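Local coordinates for CdiA-CT toxin, Conserved domain protein (Yersinia pseudotuberculosis serotype O:3, PDB 4ZQU) that probably cleaves nucleic acid as the PDDEXK-type endonuclease toxin of a contact-dependent growth inhibition system, and is bound and neutralised by its CdiI immunity protein, at residues A[90-93]-A[94-98]; A[102-105]-A[106-110]. One frame throughout, in Å; residues are numbered along the deposited sequence.

Contact 1: residues A[90-93]-A[94-98]; sequences LAVP and VNTTK
P93 and T96 face each other across a type I turn, in the loop that leads from the strand 85-92 into the helix 98-113. Residues V94 and N95 take the two corners, and the turn is closed by a side chain: T96 OG1 donates to P93 O at 2.8 Å. The bond meets the carbonyl from above, 44° out of its plane, with a C=O...OG1 angle of 127°. With chi1 of -57°, the hydroxyl stands beside its own backbone N, opposite the carbonyl carbon, and so reaches back across the turn. It also lies against the proline ring, OG1 being 3.4 Å from P93 CD, while V92 CB sits 3.9 Å from T96 OG1. This is the tight side, where V92, P93 and T96 all pack on M45 of the helix 42-47. N95 comes to the same ring obliquely, its OD1 3.1 Å from P93 CG and 3.3 Å from P93 CB.

The outer side is looser. V94 is exposed and its side chain sets out away from the rest of the turn, touching P93 C through its CB. The chemistry is lopsided: the N95 amide is held at its ND2 end by a hydrogen bond to T42 O, whereas OD1 is buried against ring carbons without a hydrogen-bond partner, which probably carries an energetic cost.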
loop_
_atom_site.group_PDB
_atom_site.type_symbol
_atom_site.label_atom_id
_atom_site.label_comp_id
_atom_site.label_asym_id
_atom_site.label_seq_id
_atom_site.Cartn_x
_atom_site.Cartn_y
_atom_site.Cartn_z
ATOM N N LEU A 90 -11.926 -6.589 -15.606
ATOM C CA LEU A 90 -11.289 -6.980 -16.858
ATOM C C LEU A 90 -12.013 -6.446 -18.086
ATOM O O LEU A 90 -13.204 -6.691 -18.275
ATOM C CB LEU A 90 -11.200 -8.506 -16.941
ATOM C CG LEU A 90 -10.490 -9.089 -18.161
ATOM C CD1 LEU A 90 -8.998 -8.791 -18.107
ATOM C CD2 LEU A 90 -10.741 -10.585 -18.260
ATOM N N ALA A 91 -11.281 -5.722 -18.926
ATOM C CA ALA A 91 -11.810 -5.261 -20.201
ATOM C C ALA A 91 -11.338 -6.179 -21.326
ATOM O O ALA A 91 -10.147 -6.462 -21.445
ATOM C CB ALA A 91 -11.391 -3.827 -20.467
ATOM N N VAL A 92 -12.279 -6.653 -22.140
ATOM C CA VAL A 92 -11.951 -7.487 -23.292
ATOM C C VAL A 92 -12.588 -6.924 -24.567
ATOM O O VAL A 92 -13.697 -6.390 -24.531
ATOM C CB VAL A 92 -12.400 -8.955 -23.084
ATOM C CG1 VAL A 92 -11.624 -9.592 -21.939
ATOM C CG2 VAL A 92 -13.897 -9.036 -22.835
ATOM N N PRO A 93 -11.876 -7.033 -25.700
ATOM C CA PRO A 93 -12.322 -6.454 -26.970
ATOM C C PRO A 93 -13.342 -7.314 -27.711
ATOM O O PRO A 93 -13.721 -8.384 -27.239
ATOM C CB PRO A 93 -11.024 -6.353 -27.769
ATOM C CG PRO A 93 -10.212 -7.490 -27.278
ATOM C CD PRO A 93 -10.556 -7.675 -25.826
ATOM N N VAL A 94 -13.767 -6.838 -28.876
ATOM C CA VAL A 94 -14.801 -7.503 -29.658
ATOM C C VAL A 94 -14.266 -8.696 -30.445
ATOM O O VAL A 94 -15.016 -9.615 -30.772
ATOM C CB VAL A 94 -15.470 -6.520 -30.636
ATOM C CG1 VAL A 94 -16.209 -5.435 -29.869
ATOM C CG2 VAL A 94 -14.433 -5.905 -31.565
ATOM N N ASN A 95 -12.968 -8.684 -30.740
ATOM C CA ASN A 95 -12.359 -9.760 -31.519
ATOM C C ASN A 95 -11.973 -10.958 -30.655
ATOM O O ASN A 95 -11.228 -11.835 -31.094
ATOM C CB ASN A 95 -11.130 -9.247 -32.277
ATOM C CG ASN A 95 -9.989 -8.859 -31.352
ATOM O OD1 ASN A 95 -10.211 -8.353 -30.253
ATOM N ND2 ASN A 95 -8.759 -9.095 -31.796
ATOM N N THR A 96 -12.481 -10.986 -29.426
ATOM C CA THR A 96 -12.266 -12.115 -28.532
ATOM C C THR A 96 -12.983 -13.347 -29.072
ATOM O O THR A 96 -14.206 -13.351 -29.214
ATOM C CB THR A 96 -12.761 -11.814 -27.105
ATOM O OG1 THR A 96 -12.104 -10.642 -26.602
ATOM C CG2 THR A 96 -12.481 -12.990 -26.181
ATOM N N THR A 97 -12.218 -14.388 -29.381
ATOM C CA THR A 97 -12.785 -15.596 -29.964
ATOM C C THR A 97 -13.429 -16.470 -28.898
ATOM O O THR A 97 -13.181 -16.297 -27.705
ATOM C CB THR A 97 -11.722 -16.416 -30.708
ATOM O OG1 THR A 97 -10.838 -17.021 -29.761
ATOM C CG2 THR A 97 -10.922 -15.527 -31.640
ATOM N N LYS A 98 -14.259 -17.408 -29.343
ATOM C CA LYS A 98 -14.928 -18.348 -28.453
ATOM C C LYS A 98 -13.911 -19.122 -27.630
ATOM O O LYS A 98 -14.101 -19.340 -26.434
ATOM C CB LYS A 98 -15.801 -19.311 -29.260
ATOM C CG LYS A 98 -16.720 -18.614 -30.252
ATOM C CD LYS A 98 -17.274 -19.582 -31.279
ATOM C CE LYS A 98 -18.131 -20.648 -30.626
ATOM N NZ LYS A 98 -18.698 -21.580 -31.638
#

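Contact 2: residues A[102-105]-A[106-110]; sequences TEIN and RAIEY
The helix 98-113 is the crossover of a beta-alpha-beta unit between the parallel strands 85-92 and 117-122, and residues 102-110 make up its middle turns. Successive i to i+4 bonds run through it, among them A107 N to E103 O at 3.0 Å and I108 N to I104 O, with an N-H...O angle of 151°. R106 N to T102 O is more bent, 138° at the hydrogen.

On the outer flank the R106 side chain folds back toward the helix start. An unstaggered chi1 and a bend at chi3 (-46°) together lay the guanidinium beside the preceding turn: E103 CA lies over one face, while T102 CG2 sits in plane at the edge, 3.5 Å from R106 NH2. The same NH2 is 3.3 Å from E103 CG, so what it meets is the aliphatic part of the glutamate. The carboxylate is turned elsewhere, to the backbone N atoms of Y55 and N52. E103 OE2 stays 4.8 Å from R106 NH2, and any attraction between these opposite charges is probably modest.

Toward the sheet, I108 CG1 rests on the I104 carbonyl and its CD1 reaches I104 CG2 at 4.2 Å. At the solvent edge of this pair N105 runs alongside I108, pointing the same way, with its OD1 near CD1. One water donates to both N105 O and E109 OE1, bridging the two on the solvent side.

I104 and I108 both touch V120 of the strand 117-122, while E103 and A107 meet the helix 53-66: two packed sides beside a polar outer one, typical of an amphipathic crossover helix.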
loop_
_atom_site.group_PDB
_atom_site.type_symbol
_atom_site.label_atom_id
_atom_site.label_comp_id
_atom_site.label_asym_id
_atom_site.label_seq_id
_atom_site.Cartn_x
_atom_site.Cartn_y
_atom_site.Cartn_z
ATOM N N THR A 102 -13.382 -19.037 -23.487
ATOM C CA THR A 102 -13.255 -20.247 -22.687
ATOM C C THR A 102 -12.162 -20.078 -21.638
ATOM O O THR A 102 -12.298 -20.545 -20.506
ATOM C CB THR A 102 -12.949 -21.466 -23.569
ATOM O OG1 THR A 102 -14.007 -21.644 -24.517
ATOM C CG2 THR A 102 -12.825 -22.719 -22.726
ATOM N N GLU A 103 -11.082 -19.398 -22.018
ATOM C CA GLU A 103 -9.990 -19.110 -21.092
ATOM C C GLU A 103 -10.404 -18.035 -20.096
ATOM O O GLU A 103 -10.042 -18.092 -18.919
ATOM C CB GLU A 103 -8.734 -18.668 -21.847
ATOM C CG GLU A 103 -8.303 -19.610 -22.958
ATOM C CD GLU A 103 -6.863 -19.394 -23.379
ATOM O OE1 GLU A 103 -6.109 -18.757 -22.615
ATOM O OE2 GLU A 103 -6.485 -19.856 -24.477
ATOM N N ILE A 104 -11.161 -17.055 -20.575
ATOM C CA ILE A 104 -11.634 -15.965 -19.731
ATOM C C ILE A 104 -12.532 -16.498 -18.624
ATOM O O ILE A 104 -12.322 -16.202 -17.452
ATOM C CB ILE A 104 -12.391 -14.906 -20.552
ATOM C CG1 ILE A 104 -11.419 -14.175 -21.485
ATOM C CG2 ILE A 104 -13.090 -13.913 -19.634
ATOM C CD1 ILE A 104 -12.084 -13.221 -22.445
ATOM N N ASN A 105 -13.517 -17.304 -19.000
ATOM C CA ASN A 105 -14.440 -17.871 -18.028
ATOM C C ASN A 105 -13.742 -18.838 -17.082
ATOM O O ASN A 105 -14.151 -19.001 -15.932
ATOM C CB ASN A 105 -15.593 -18.568 -18.742
ATOM C CG ASN A 105 -16.548 -17.589 -19.377
ATOM O OD1 ASN A 105 -17.015 -16.655 -18.726
ATOM N ND2 ASN A 105 -16.832 -17.783 -20.656
ATOM N N ARG A 106 -12.686 -19.474 -17.574
ATOM C CA ARG A 106 -11.893 -20.384 -16.759
ATOM C C ARG A 106 -11.148 -19.628 -15.669
ATOM O O ARG A 106 -11.070 -20.081 -14.526
ATOM C CB ARG A 106 -10.899 -21.160 -17.625
ATOM C CG ARG A 106 -10.854 -22.649 -17.322
ATOM C CD ARG A 106 -9.936 -23.400 -18.281
ATOM N NE ARG A 106 -10.132 -23.032 -19.681
ATOM C CZ ARG A 106 -9.141 -22.813 -20.542
ATOM N NH1 ARG A 106 -7.879 -22.913 -20.143
ATOM N NH2 ARG A 106 -9.412 -22.492 -21.801
ATOM N N ALA A 107 -10.591 -18.480 -16.037
ATOM C CA ALA A 107 -9.884 -17.627 -15.094
ATOM C C ALA A 107 -10.855 -16.998 -14.096
ATOM O O ALA A 107 -10.507 -16.769 -12.938
ATOM C CB ALA A 107 -9.109 -16.554 -15.836
ATOM N N ILE A 108 -12.070 -16.716 -14.553
ATOM C CA ILE A 108 -13.117 -16.194 -13.683
ATOM C C ILE A 108 -13.390 -17.167 -12.545
ATOM O O ILE A 108 -13.475 -16.779 -11.379
ATOM C CB ILE A 108 -14.424 -15.941 -14.455
ATOM C CG1 ILE A 108 -14.270 -14.740 -15.390
ATOM C CG2 ILE A 108 -15.582 -15.720 -13.495
ATOM C CD1 ILE A 108 -15.496 -14.473 -16.240
ATOM N N GLU A 109 -13.517 -18.441 -12.897
ATOM C CA GLU A 109 -13.830 -19.468 -11.915
ATOM C C GLU A 109 -12.609 -19.790 -11.066
ATOM O O GLU A 109 -12.735 -20.081 -9.878
ATOM C CB GLU A 109 -14.353 -20.733 -12.605
ATOM C CG GLU A 109 -14.913 -21.776 -11.647
ATOM C CD GLU A 109 -16.305 -21.422 -11.166
ATOM O OE1 GLU A 109 -16.834 -20.374 -11.594
ATOM O OE2 GLU A 109 -16.875 -22.186 -10.362
ATOM N N TYR A 110 -11.433 -19.741 -11.681
ATOM C CA TYR A 110 -10.192 -19.905 -10.938
ATOM C C TYR A 110 -10.067 -18.835 -9.859
ATOM O O TYR A 110 -9.829 -19.145 -8.692
ATOM C CB TYR A 110 -8.980 -19.847 -11.870
ATOM C CG TYR A 110 -7.664 -19.797 -11.130
ATOM C CD1 TYR A 110 -7.110 -20.947 -10.584
ATOM C CD2 TYR A 110 -6.981 -18.598 -10.966
ATOM C CE1 TYR A 110 -5.909 -20.905 -9.899
ATOM C CE2 TYR A 110 -5.785 -18.545 -10.280
ATOM C CZ TYR A 110 -5.251 -19.701 -9.753
ATOM O OH TYR A 110 -4.056 -19.650 -9.073
HETATM O O HOH W 1 -16.560 -19.437 -14.559
#

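Going from the N terminus, the strand 85-92 comes first; contact 1 closes the short turn P93-T96 after it, and T97 then caps the start of the helix 98-113. Contact 2 closes no loop but lies within that helix. The two follow in series, neither nesting nor crossing, and each spans a few residues of continuous chain. Their centres are 13 Å apart, yet they meet through I104: its CD1 packs on V92 CG1 at 3.7 Å and on T96 CG2 at 3.8 Å. These contacts seat the helix against the end of the strand it has just left. Beyond the helix the chain enters the strand 117-122, which pairs with 85-92 through backbone bonds of L90 and V92.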